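PDB 4UB9: molinate hydrolase from Gulosibacter molinativorax, which probably hydrolyses carbon-nitrogen bonds other than peptide bonds as a zinc-binding member of the amidohydrolase family, acting on the thiocarbamate molinate. Local coordinates for residues A[61-66]-A[433-438]; A[125-130]-A[155-160]; A[137-142]-A[444-449]; A[465-470]-A[474-479]. All blocks are in the same frame, centred on the assembly; numbering follows the deposited sequence.

Contact 1 of 4, residues A[61-66]-A[433-438]; sequences DGRITK and FDELGS
The outer end of R63 reaches over to the carboxylate of E435, where NH2 lies 3.0 Å from OE1. This is a salt bridge, but as a hydrogen bond it is weak, since the N-H···O angle is just 128°. OE1 sits at the guanidinium edge, in its plane, yet the two flat groups are turned 77° against each other, so one nitrogen meets one oxygen with no paired grip. A bend in each chain brings the ends together: R63 folds at chi2 (86°), and E435 is also bent beyond CG. D61 and G62 have the backbone angles of a type I' turn, closing the hairpin between strands 55-60 and 63-69 in the small β-sheet beside the barrel, and a classic β bulge at T65 and K66, opposite F58, follows in the second strand. Segment 433-438 is the loop that leaves helix 424-429 on its way back to strand 447-450. I64 points toward this loop, its CD1 lying 4.3 Å from the carbonyl O of S438. The S438 hydroxyl is occupied by K443 and D440, while R63 and E435 both also pack on L444.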
loop_
_atom_site.group_PDB
_atom_site.type_symbol
_atom_site.label_atom_id
_atom_site.label_comp_id
_atom_site.label_asym_id
_atom_site.label_seq_id
_atom_site.Cartn_x
_atom_site.Cartn_y
_atom_site.Cartn_z
ATOM N N ASP A 61 14.620 54.507 17.844
ATOM C CA ASP A 61 15.615 53.436 17.910
ATOM C C ASP A 61 15.022 52.060 18.243
ATOM O O ASP A 61 15.528 51.331 19.096
ATOM C CB ASP A 61 16.715 53.810 18.906
ATOM C CG ASP A 61 17.594 54.946 18.393
ATOM O OD1 ASP A 61 17.323 55.464 17.298
ATOM O OD2 ASP A 61 18.558 55.318 19.071
ATOM N N GLY A 62 13.919 51.746 17.575
ATOM C CA GLY A 62 13.269 50.446 17.723
ATOM C C GLY A 62 12.268 50.307 18.854
ATOM O O GLY A 62 11.447 49.425 18.830
ATOM N N ARG A 63 12.313 51.220 19.818
ATOM C CA ARG A 63 11.438 51.183 21.000
ATOM C C ARG A 63 10.392 52.298 21.026
ATOM O O ARG A 63 10.682 53.459 20.685
ATOM C CB ARG A 63 12.256 51.259 22.286
ATOM C CG ARG A 63 12.402 49.934 23.027
ATOM C CD ARG A 63 13.571 49.103 22.504
ATOM N NE ARG A 63 13.824 47.772 23.105
ATOM C CZ ARG A 63 12.978 47.000 23.806
ATOM N NH1 ARG A 63 11.732 47.353 24.108
ATOM N NH2 ARG A 63 13.394 45.826 24.231
ATOM N N ILE A 64 9.173 51.933 21.429
ATOM C CA ILE A 64 8.098 52.889 21.600
ATOM C C ILE A 64 8.477 53.805 22.748
ATOM O O ILE A 64 8.702 53.346 23.872
ATOM C CB ILE A 64 6.739 52.224 21.892
ATOM C CG1 ILE A 64 6.269 51.377 20.712
ATOM C CG2 ILE A 64 5.670 53.276 22.156
ATOM C CD1 ILE A 64 5.081 50.480 21.001
ATOM N N THR A 65 8.520 55.100 22.460
ATOM C CA THR A 65 8.816 56.136 23.496
ATOM C C THR A 65 7.608 56.981 23.889
ATOM O O THR A 65 7.547 57.462 25.004
ATOM C CB THR A 65 9.956 57.086 23.069
ATOM O OG1 THR A 65 9.624 57.691 21.816
ATOM C CG2 THR A 65 11.262 56.333 22.943
ATOM N N LYS A 66 6.647 57.124 22.995
ATOM C CA LYS A 66 5.482 57.925 23.280
ATOM C C LYS A 66 4.219 57.407 22.643
ATOM O O LYS A 66 4.204 57.038 21.482
ATOM C CB LYS A 66 5.722 59.352 22.769
ATOM C CG LYS A 66 6.167 60.336 23.831
ATOM C CD LYS A 66 7.017 61.467 23.267
ATOM C CE LYS A 66 7.103 62.609 24.276
ATOM N NZ LYS A 66 8.512 63.038 24.474
ATOM N N PHE A 433 5.498 39.415 26.850
ATOM C CA PHE A 433 4.619 40.599 26.874
ATOM C C PHE A 433 5.306 41.873 27.374
ATOM O O PHE A 433 4.864 42.969 27.092
ATOM C CB PHE A 433 3.357 40.340 27.686
ATOM C CG PHE A 433 2.269 41.352 27.447
ATOM C CD1 PHE A 433 1.786 41.595 26.170
ATOM C CD2 PHE A 433 1.733 42.097 28.523
ATOM C CE1 PHE A 433 0.784 42.541 25.958
ATOM C CE2 PHE A 433 0.716 43.023 28.321
ATOM C CZ PHE A 433 0.260 43.273 27.038
ATOM N N ASP A 434 6.393 41.710 28.101
ATOM C CA ASP A 434 7.254 42.839 28.484
ATOM C C ASP A 434 7.881 43.509 27.250
ATOM O O ASP A 434 8.194 44.669 27.293
ATOM C CB ASP A 434 8.336 42.417 29.499
ATOM C CG ASP A 434 9.214 41.252 28.995
ATOM O OD1 ASP A 434 8.737 40.384 28.209
ATOM O OD2 ASP A 434 10.392 41.189 29.395
ATOM N N GLU A 435 7.990 42.806 26.138
ATOM C CA GLU A 435 8.635 43.331 24.933
ATOM C C GLU A 435 7.791 43.524 23.699
ATOM O O GLU A 435 8.126 44.340 22.831
ATOM C CB GLU A 435 9.744 42.417 24.533
ATOM C CG GLU A 435 10.837 42.433 25.549
ATOM C CD GLU A 435 12.179 42.397 24.884
ATOM O OE1 GLU A 435 13.106 43.057 25.398
ATOM O OE2 GLU A 435 12.301 41.705 23.855
ATOM N N LEU A 436 6.717 42.771 23.582
ATOM C CA LEU A 436 5.895 42.852 22.388
ATOM C C LEU A 436 4.469 42.422 22.643
ATOM O O LEU A 436 4.133 41.987 23.735
ATOM C CB LEU A 436 6.516 42.027 21.248
ATOM C CG LEU A 436 6.685 40.513 21.523
ATOM C CD1 LEU A 436 5.514 39.732 20.957
ATOM C CD2 LEU A 436 7.983 40.005 20.968
ATOM N N GLY A 437 3.626 42.652 21.644
ATOM C CA GLY A 437 2.219 42.235 21.689
ATOM C C GLY A 437 1.236 43.323 22.065
ATOM O O GLY A 437 0.027 43.103 22.089
ATOM N N SER A 438 1.759 44.487 22.403
ATOM C CA SER A 438 0.919 45.672 22.591
ATOM C C SER A 438 1.699 46.945 22.303
ATOM O O SER A 438 2.933 46.998 22.407
ATOM C CB SER A 438 0.321 45.752 24.011
ATOM O OG SER A 438 1.340 46.020 24.983
#

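Contact 2 of 4, residues A[125-130]-A[155-160]; sequences VIEEAA and RDRIAS
The guanidinium of R157 and the carboxylate of E127 meet edge to edge, their planes 23° apart; across this contact neither uses a face. The grip is side-on and two-pronged: NE of R157 bonds OE2 of E127 at 2.7 Å, and NH2 of R157 bonds OE1 at 2.9 Å. Both bonds run nearly straight and lie in or close to the guanidinium plane. OE2 offers its syn lone pair, whereas OE1 is met on the syn side but somewhat out of the carboxylate plane. Two bonds fix the rotation of both groups. E127 and R157 approach roughly perpendicular: E127 runs out extended, and R157 turns at chi3 (35°) to lay the NE edge against it. A lysine in place of R157 would probably keep at most part of the charge pairing and lose the paired, in-plane grip, leaving the E127 carboxylate freer to turn. Beneath the ion pair the contact is apolar, with I158 CD1 3.9 Å from A130 CB and 4.3 Å from E127 CG. I158 also touches I168 of strand 167-170, as does I126, which fills in beside A154. On the far side of its helix, R155 binds D156 OD1 through NH1 at 2.7 Å and has a second carboxylate partner in D237. The axes of the two short helix segments approach to 10.5 Å, at 50° to each other. They belong to successive helices flanking strand 138-143, and helix 148-159 leads from it to its parallel neighbour 167-170, the β-α-β crossover from which TIM-type barrels are built.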
loop_
_atom_site.group_PDB
_atom_site.type_symbol
_atom_site.label_atom_id
_atom_site.label_comp_id
_atom_site.label_asym_id
_atom_site.label_seq_id
_atom_site.Cartn_x
_atom_site.Cartn_y
_atom_site.Cartn_z
ATOM N N VAL A 125 14.663 28.890 3.275
ATOM C CA VAL A 125 13.252 28.545 3.198
ATOM C C VAL A 125 12.542 29.154 4.417
ATOM O O VAL A 125 11.434 29.696 4.333
ATOM C CB VAL A 125 13.033 27.032 3.207
ATOM C CG1 VAL A 125 11.554 26.671 3.363
ATOM C CG2 VAL A 125 13.596 26.434 1.947
ATOM N N ILE A 126 13.184 29.019 5.568
ATOM C CA ILE A 126 12.606 29.481 6.812
ATOM C C ILE A 126 12.503 31.014 6.791
ATOM O O ILE A 126 11.499 31.592 7.184
ATOM C CB ILE A 126 13.423 28.987 8.010
ATOM C CG1 ILE A 126 13.178 27.495 8.199
ATOM C CG2 ILE A 126 13.025 29.728 9.289
ATOM C CD1 ILE A 126 14.088 26.841 9.214
ATOM N N GLU A 127 13.556 31.672 6.322
ATOM C CA GLU A 127 13.535 33.159 6.187
ATOM C C GLU A 127 12.440 33.616 5.241
ATOM O O GLU A 127 11.651 34.495 5.579
ATOM C CB GLU A 127 14.877 33.709 5.758
ATOM C CG GLU A 127 15.901 33.567 6.876
ATOM C CD GLU A 127 17.350 33.737 6.427
ATOM O OE1 GLU A 127 17.577 34.070 5.239
ATOM O OE2 GLU A 127 18.258 33.535 7.276
ATOM N N GLU A 128 12.357 32.983 4.092
ATOM C CA GLU A 128 11.260 33.265 3.126
ATOM C C GLU A 128 9.878 33.153 3.812
ATOM O O GLU A 128 9.009 34.013 3.645
ATOM C CB GLU A 128 11.303 32.308 1.932
ATOM C CG GLU A 128 10.176 32.476 0.918
ATOM C CD GLU A 128 10.163 31.426 -0.191
ATOM O OE1 GLU A 128 10.590 30.284 0.075
ATOM O OE2 GLU A 128 9.724 31.714 -1.335
ATOM N N ALA A 129 9.679 32.081 4.595
ATOM C CA ALA A 129 8.388 31.869 5.265
ATOM C C ALA A 129 8.125 32.952 6.322
ATOM O O ALA A 129 6.993 33.423 6.484
ATOM C CB ALA A 129 8.330 30.508 5.903
ATOM N N ALA A 130 9.186 33.356 7.015
ATOM C CA ALA A 130 9.083 34.448 7.990
ATOM C C ALA A 130 8.709 35.779 7.307
ATOM O O ALA A 130 7.994 36.611 7.856
ATOM C CB ALA A 130 10.385 34.603 8.731
ATOM N N ARG A 155 16.717 32.359 12.770
ATOM C CA ARG A 155 16.302 33.339 13.761
ATOM C C ARG A 155 17.439 34.278 14.106
ATOM O O ARG A 155 17.208 35.468 14.298
ATOM C CB ARG A 155 15.664 32.740 14.991
ATOM C CG ARG A 155 16.570 32.477 16.128
ATOM C CD ARG A 155 16.038 33.058 17.368
ATOM N NE ARG A 155 16.047 32.080 18.427
ATOM C CZ ARG A 155 17.108 31.478 18.978
ATOM N NH1 ARG A 155 18.319 31.669 18.538
ATOM N NH2 ARG A 155 16.925 30.646 19.990
ATOM N N ASP A 156 18.659 33.744 14.175
ATOM C CA ASP A 156 19.824 34.545 14.561
ATOM C C ASP A 156 20.112 35.602 13.497
ATOM O O ASP A 156 20.449 36.716 13.799
ATOM C CB ASP A 156 21.059 33.669 14.798
ATOM C CG ASP A 156 20.893 32.720 16.024
ATOM O OD1 ASP A 156 19.926 32.871 16.788
ATOM O OD2 ASP A 156 21.742 31.831 16.224
ATOM N N ARG A 157 19.923 35.237 12.257
ATOM C CA ARG A 157 20.141 36.172 11.180
ATOM C C ARG A 157 19.084 37.243 11.119
ATOM O O ARG A 157 19.365 38.395 10.825
ATOM C CB ARG A 157 20.255 35.433 9.859
ATOM C CG ARG A 157 21.650 34.847 9.682
ATOM C CD ARG A 157 21.727 33.796 8.580
ATOM N NE ARG A 157 20.846 34.107 7.452
ATOM C CZ ARG A 157 21.183 34.847 6.391
ATOM N NH1 ARG A 157 22.377 35.392 6.297
ATOM N NH2 ARG A 157 20.297 35.070 5.432
ATOM N N ILE A 158 17.842 36.872 11.361
ATOM C CA ILE A 158 16.769 37.880 11.390
ATOM C C ILE A 158 16.918 38.782 12.617
ATOM O O ILE A 158 16.821 39.988 12.537
ATOM C CB ILE A 158 15.391 37.231 11.408
ATOM C CG1 ILE A 158 15.134 36.575 10.073
ATOM C CG2 ILE A 158 14.305 38.262 11.734
ATOM C CD1 ILE A 158 13.894 35.694 10.036
ATOM N N ALA A 159 17.199 38.172 13.750
ATOM C CA ALA A 159 17.405 38.935 14.989
ATOM C C ALA A 159 18.578 39.913 14.918
ATOM O O ALA A 159 18.536 40.971 15.551
ATOM C CB ALA A 159 17.597 38.005 16.193
ATOM N N SER A 160 19.631 39.535 14.205
ATOM C CA SER A 160 20.846 40.374 14.095
ATOM C C SER A 160 20.746 41.364 12.913
ATOM O O SER A 160 21.643 42.142 12.688
ATOM C CB SER A 160 22.070 39.504 13.866
ATOM O OG SER A 160 22.086 39.116 12.487
#

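Contact 3 of 4, residues A[137-142]-A[444-449]; sequences GVTTVF and LGDVVV
OD2 of D446, facing T139 across the contact, takes a hydrogen bond from a water at 2.8 Å and forms a salt bridge with NH1 of R167. The same water lies 2.7 Å from T139 OG1 and 2.9 Å from T140 OG1, so it joins both threonines to the aspartate. The touching parts of the segments run 156° apart in direction and are not partners in a ladder: strand 138-143 of the barrel pairs in parallel with strand 88-95, and strand 447-450 pairs with that same strand antiparallel. D446 lies just ahead of the latter strand, after the inverse γ turn centred on G445. Its CG stands anti to the carbonyl carbon (chi1 -64°), sending the carboxylate toward the threonines. T139 and D446 lie alongside, pointing opposite ways, OG1 coming within 3.7 Å of D446 CB. T140 comes in across D446, with its OG1 also hydrogen-bonded to R167 NH1. The other carboxylate oxygen, OD1, receives the backbone N-H of E470. This buried charge is thus met by an arginine, a water and a peptide N-H, which is consistent with an ionised aspartate. With a leucine in place of D446, R167 would probably lose a carboxylate mate, and the bridging water an acceptor. At the start of segment 137-142 the chain leaves helix 122-135 through a Schellman motif with G137 at its C-prime position. A β-carbon there would point at V448, whose CG1 packs 3.5 Å from the carbonyl O of G137.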
loop_
_atom_site.group_PDB
_atom_site.type_symbol
_atom_site.label_atom_id
_atom_site.label_comp_id
_atom_site.label_asym_id
_atom_site.label_seq_id
_atom_site.Cartn_x
_atom_site.Cartn_y
_atom_site.Cartn_z
ATOM N N GLY A 137 1.503 41.150 8.002
ATOM C CA GLY A 137 1.475 42.013 9.195
ATOM C C GLY A 137 1.946 41.355 10.497
ATOM O O GLY A 137 1.859 41.944 11.584
ATOM N N VAL A 138 2.450 40.131 10.378
ATOM C CA VAL A 138 2.868 39.374 11.541
ATOM C C VAL A 138 4.334 39.697 11.787
ATOM O O VAL A 138 5.186 39.329 10.996
ATOM C CB VAL A 138 2.663 37.878 11.351
ATOM C CG1 VAL A 138 3.206 37.094 12.557
ATOM C CG2 VAL A 138 1.202 37.571 11.133
ATOM N N THR A 139 4.606 40.384 12.882
ATOM C CA THR A 139 5.971 40.794 13.190
ATOM C C THR A 139 6.710 39.797 14.106
ATOM O O THR A 139 7.942 39.807 14.185
ATOM C CB THR A 139 5.988 42.170 13.850
ATOM O OG1 THR A 139 4.876 42.261 14.756
ATOM C CG2 THR A 139 5.877 43.271 12.779
ATOM N N THR A 140 5.950 38.946 14.792
ATOM C CA THR A 140 6.528 37.875 15.635
ATOM C C THR A 140 5.845 36.541 15.397
ATOM O O THR A 140 4.615 36.445 15.453
ATOM C CB THR A 140 6.449 38.207 17.132
ATOM O OG1 THR A 140 7.110 39.455 17.374
ATOM C CG2 THR A 140 7.116 37.129 17.974
ATOM N N VAL A 141 6.661 35.518 15.101
ATOM C CA VAL A 141 6.154 34.170 14.968
ATOM C C VAL A 141 6.767 33.215 15.982
ATOM O O VAL A 141 7.959 33.264 16.276
ATOM C CB VAL A 141 6.347 33.568 13.547
ATOM C CG1 VAL A 141 5.510 34.325 12.530
ATOM C CG2 VAL A 141 7.795 33.540 13.145
ATOM N N PHE A 142 5.932 32.315 16.459
ATOM C CA PHE A 142 6.347 31.245 17.366
ATOM C C PHE A 142 6.248 29.949 16.638
ATOM O O PHE A 142 5.146 29.450 16.329
ATOM C CB PHE A 142 5.474 31.251 18.602
ATOM C CG PHE A 142 5.715 32.429 19.462
ATOM C CD1 PHE A 142 6.729 32.432 20.396
ATOM C CD2 PHE A 142 4.966 33.577 19.309
ATOM C CE1 PHE A 142 6.974 33.552 21.206
ATOM C CE2 PHE A 142 5.207 34.688 20.095
ATOM C CZ PHE A 142 6.215 34.671 21.050
ATOM N N LEU A 444 8.781 47.029 22.113
ATOM C CA LEU A 444 9.311 47.109 20.743
ATOM C C LEU A 444 8.350 47.805 19.789
ATOM O O LEU A 444 7.138 47.701 19.917
ATOM C CB LEU A 444 9.641 45.732 20.207
ATOM C CG LEU A 444 10.857 45.057 20.857
ATOM C CD1 LEU A 444 10.776 43.560 20.683
ATOM C CD2 LEU A 444 12.175 45.574 20.287
ATOM N N GLY A 445 8.916 48.495 18.815
ATOM C CA GLY A 445 8.157 49.312 17.846
ATOM C C GLY A 445 7.569 48.597 16.648
ATOM O O GLY A 445 7.857 48.912 15.479
ATOM N N ASP A 446 6.736 47.629 16.956
ATOM C CA ASP A 446 6.093 46.815 15.952
ATOM C C ASP A 446 4.680 47.276 15.809
ATOM O O ASP A 446 3.877 47.188 16.751
ATOM C CB ASP A 446 6.107 45.329 16.356
ATOM C CG ASP A 446 7.529 44.724 16.441
ATOM O OD1 ASP A 446 8.510 45.375 16.019
ATOM O OD2 ASP A 446 7.655 43.578 16.957
ATOM N N VAL A 447 4.306 47.694 14.612
ATOM C CA VAL A 447 2.979 48.290 14.414
ATOM C C VAL A 447 2.485 47.977 13.043
ATOM O O VAL A 447 3.262 47.907 12.090
ATOM C CB VAL A 447 3.061 49.822 14.511
ATOM C CG1 VAL A 447 1.740 50.471 14.225
ATOM C CG2 VAL A 447 3.553 50.238 15.885
ATOM N N VAL A 448 1.187 47.743 12.945
ATOM C CA VAL A 448 0.547 47.704 11.662
ATOM C C VAL A 448 -0.570 48.740 11.575
ATOM O O VAL A 448 -1.170 49.109 12.594
ATOM C CB VAL A 448 -0.008 46.331 11.301
ATOM C CG1 VAL A 448 1.101 45.324 11.402
ATOM C CG2 VAL A 448 -1.183 45.935 12.159
ATOM N N VAL A 449 -0.861 49.167 10.348
ATOM C CA VAL A 449 -1.881 50.163 10.093
ATOM C C VAL A 449 -2.860 49.603 9.098
ATOM O O VAL A 449 -2.457 49.172 8.015
ATOM C CB VAL A 449 -1.260 51.457 9.528
ATOM C CG1 VAL A 449 -2.341 52.489 9.250
ATOM C CG2 VAL A 449 -0.227 52.031 10.493
HETATM O O HOH W 1 5.447 41.845 17.378
#

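Contact 4 of 4, residues A[465-470]-A[474-479]; sequences SHVVKE and IDFHGL
S465 brings its carbonyl O to the edge of the F476 ring, in the ring plane and 3.5 Å from CE1; its hydroxyl is bonded to K87. It lies near the start of strand 464-469, which turns back into strand 472-473 as an antiparallel β-hairpin, and segment 474-479 continues from there into a short 3-10 turn. S465 and H466 together face V449, a classic β bulge on the other side of the strand. H466 lets its backbone CA approach the F476 ring while its imidazole ND1 bonds E473. V467 meets both I474 and F476. Its carbonyl O takes the N-H of I474 at 2.8 Å, a bond across the hairpin, and its two methyl groups divide the partners. CG1 rests on I474 CG1 at 4.1 Å. CG2 makes a CH-π contact over one face of F476, 3.9 Å from the ring centroid and 23° off the normal, while H477 ND1 lies on the opposite face, toward the rim. F476 holds CG between its backbone N and carbonyl carbon (chi1 64°), which turns the ring back to the strand. L134 of helix 122-135 packs on both V467 and I474. K469 sends NZ off to the carbonyl O of G165, but its CB stays 4.2 Å from I474 CD1.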
loop_
_atom_site.group_PDB
_atom_site.type_symbol
_atom_site.label_atom_id
_atom_site.label_comp_id
_atom_site.label_asym_id
_atom_site.label_seq_id
_atom_site.Cartn_x
_atom_site.Cartn_y
_atom_site.Cartn_z
ATOM N N SER A 465 -2.245 48.642 5.283
ATOM C CA SER A 465 -1.634 49.758 4.549
ATOM C C SER A 465 -0.194 49.899 4.840
ATOM O O SER A 465 0.559 50.288 3.984
ATOM C CB SER A 465 -2.208 51.112 4.994
ATOM O OG SER A 465 -3.539 51.232 4.611
ATOM N N HIS A 466 0.183 49.653 6.091
ATOM C CA HIS A 466 1.568 49.825 6.527
ATOM C C HIS A 466 1.961 48.752 7.507
ATOM O O HIS A 466 1.166 48.321 8.345
ATOM C CB HIS A 466 1.793 51.190 7.164
ATOM C CG HIS A 466 1.461 52.325 6.253
ATOM N ND1 HIS A 466 2.406 52.935 5.452
ATOM C CD2 HIS A 466 0.278 52.918 5.961
ATOM C CE1 HIS A 466 1.817 53.868 4.722
ATOM N NE2 HIS A 466 0.527 53.868 5.005
ATOM N N VAL A 467 3.237 48.380 7.439
ATOM C CA VAL A 467 3.811 47.405 8.364
ATOM C C VAL A 467 5.132 47.933 8.863
ATOM O O VAL A 467 6.001 48.276 8.082
ATOM C CB VAL A 467 4.029 46.026 7.708
ATOM C CG1 VAL A 467 4.687 45.076 8.693
ATOM C CG2 VAL A 467 2.714 45.426 7.209
ATOM N N VAL A 468 5.288 47.937 10.173
ATOM C CA VAL A 468 6.471 48.480 10.805
ATOM C C VAL A 468 7.021 47.489 11.822
ATOM O O VAL A 468 6.283 46.963 12.679
ATOM C CB VAL A 468 6.155 49.775 11.555
ATOM C CG1 VAL A 468 7.393 50.304 12.292
ATOM C CG2 VAL A 468 5.639 50.819 10.589
ATOM N N LYS A 469 8.331 47.326 11.789
ATOM C CA LYS A 469 9.027 46.424 12.687
ATOM C C LYS A 469 10.209 47.106 13.332
ATOM O O LYS A 469 11.125 47.528 12.657
ATOM C CB LYS A 469 9.527 45.200 11.936
ATOM C CG LYS A 469 10.006 44.096 12.877
ATOM C CD LYS A 469 10.847 43.046 12.178
ATOM C CE LYS A 469 11.326 42.048 13.216
ATOM N NZ LYS A 469 12.424 41.215 12.696
ATOM N N GLU A 470 10.173 47.207 14.655
ATOM C CA GLU A 470 11.178 47.956 15.410
ATOM C C GLU A 470 11.408 49.341 14.773
ATOM O O GLU A 470 12.519 49.762 14.476
ATOM C CB GLU A 470 12.452 47.165 15.520
ATOM C CG GLU A 470 12.295 46.039 16.514
ATOM C CD GLU A 470 13.558 45.215 16.721
ATOM O OE1 GLU A 470 14.647 45.787 16.852
ATOM O OE2 GLU A 470 13.435 43.991 16.826
ATOM N N ILE A 474 8.308 48.593 6.497
ATOM C CA ILE A 474 8.592 47.480 5.630
ATOM C C ILE A 474 7.896 47.657 4.295
ATOM O O ILE A 474 6.688 47.897 4.250
ATOM C CB ILE A 474 8.058 46.155 6.267
ATOM C CG1 ILE A 474 8.593 45.960 7.689
ATOM C CG2 ILE A 474 8.401 44.952 5.400
ATOM C CD1 ILE A 474 10.103 45.933 7.814
ATOM N N ASP A 475 8.628 47.425 3.215
ATOM C CA ASP A 475 7.980 47.283 1.870
ATOM C C ASP A 475 7.313 45.902 1.748
ATOM O O ASP A 475 7.813 44.988 1.083
ATOM C CB ASP A 475 8.959 47.527 0.712
ATOM C CG ASP A 475 8.304 47.379 -0.633
ATOM O OD1 ASP A 475 7.036 47.326 -0.716
ATOM O OD2 ASP A 475 9.061 47.257 -1.622
ATOM N N PHE A 476 6.169 45.762 2.402
ATOM C CA PHE A 476 5.632 44.425 2.650
ATOM C C PHE A 476 5.153 43.757 1.375
ATOM O O PHE A 476 5.300 42.545 1.224
ATOM C CB PHE A 476 4.601 44.376 3.791
ATOM C CG PHE A 476 3.360 45.143 3.550
ATOM C CD1 PHE A 476 3.325 46.503 3.804
ATOM C CD2 PHE A 476 2.207 44.502 3.153
ATOM C CE1 PHE A 476 2.163 47.222 3.595
ATOM C CE2 PHE A 476 1.041 45.208 2.953
ATOM C CZ PHE A 476 1.015 46.570 3.172
ATOM N N HIS A 477 4.715 44.557 0.419
ATOM C CA HIS A 477 4.318 44.006 -0.870
ATOM C C HIS A 477 5.477 43.457 -1.706
ATOM O O HIS A 477 5.272 42.638 -2.579
ATOM C CB HIS A 477 3.520 45.018 -1.681
ATOM C CG HIS A 477 2.114 45.156 -1.201
ATOM N ND1 HIS A 477 1.605 46.339 -0.708
ATOM C CD2 HIS A 477 1.126 44.239 -1.081
ATOM C CE1 HIS A 477 0.359 46.150 -0.318
ATOM N NE2 HIS A 477 0.045 44.885 -0.534
ATOM N N GLY A 478 6.696 43.882 -1.434
ATOM C CA GLY A 478 7.872 43.303 -2.116
ATOM C C GLY A 478 8.441 42.016 -1.482
ATOM O O GLY A 478 9.581 41.637 -1.761
ATOM N N LEU A 479 7.687 41.385 -0.573
ATOM C CA LEU A 479 8.159 40.190 0.154
ATOM C C LEU A 479 7.541 38.974 -0.441
ATOM O O LEU A 479 6.396 39.013 -0.840
ATOM C CB LEU A 479 7.777 40.229 1.617
ATOM C CG LEU A 479 8.415 41.322 2.454
ATOM C CD1 LEU A 479 7.772 41.329 3.832
ATOM C CD2 LEU A 479 9.914 41.145 2.573
#

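In the fold
Contacts 2, 3 and 4 are buried, whereas contact 1 lies farther out and is partly open to solvent. Chemistry follows place: a single weakly bonded ion pair links a strand to a loop in contact 1, a two-bond ion pair over apolar packing joins the helices of contact 2, buried polar groups and a water fill contact 3, and contact 4 is mainly hydrophobic. Contacts 3 and 4 share a sheet, where strands 447-450 and 464-469 are neighbours. Contact 1 meets contact 3 through G62 O and G445 N, a probable hydrogen bond at 2.7 Å. The strand of contact 3 separates the two helices of contact 2 in sequence, and I158 of contact 2 also packs on K469 of contact 4.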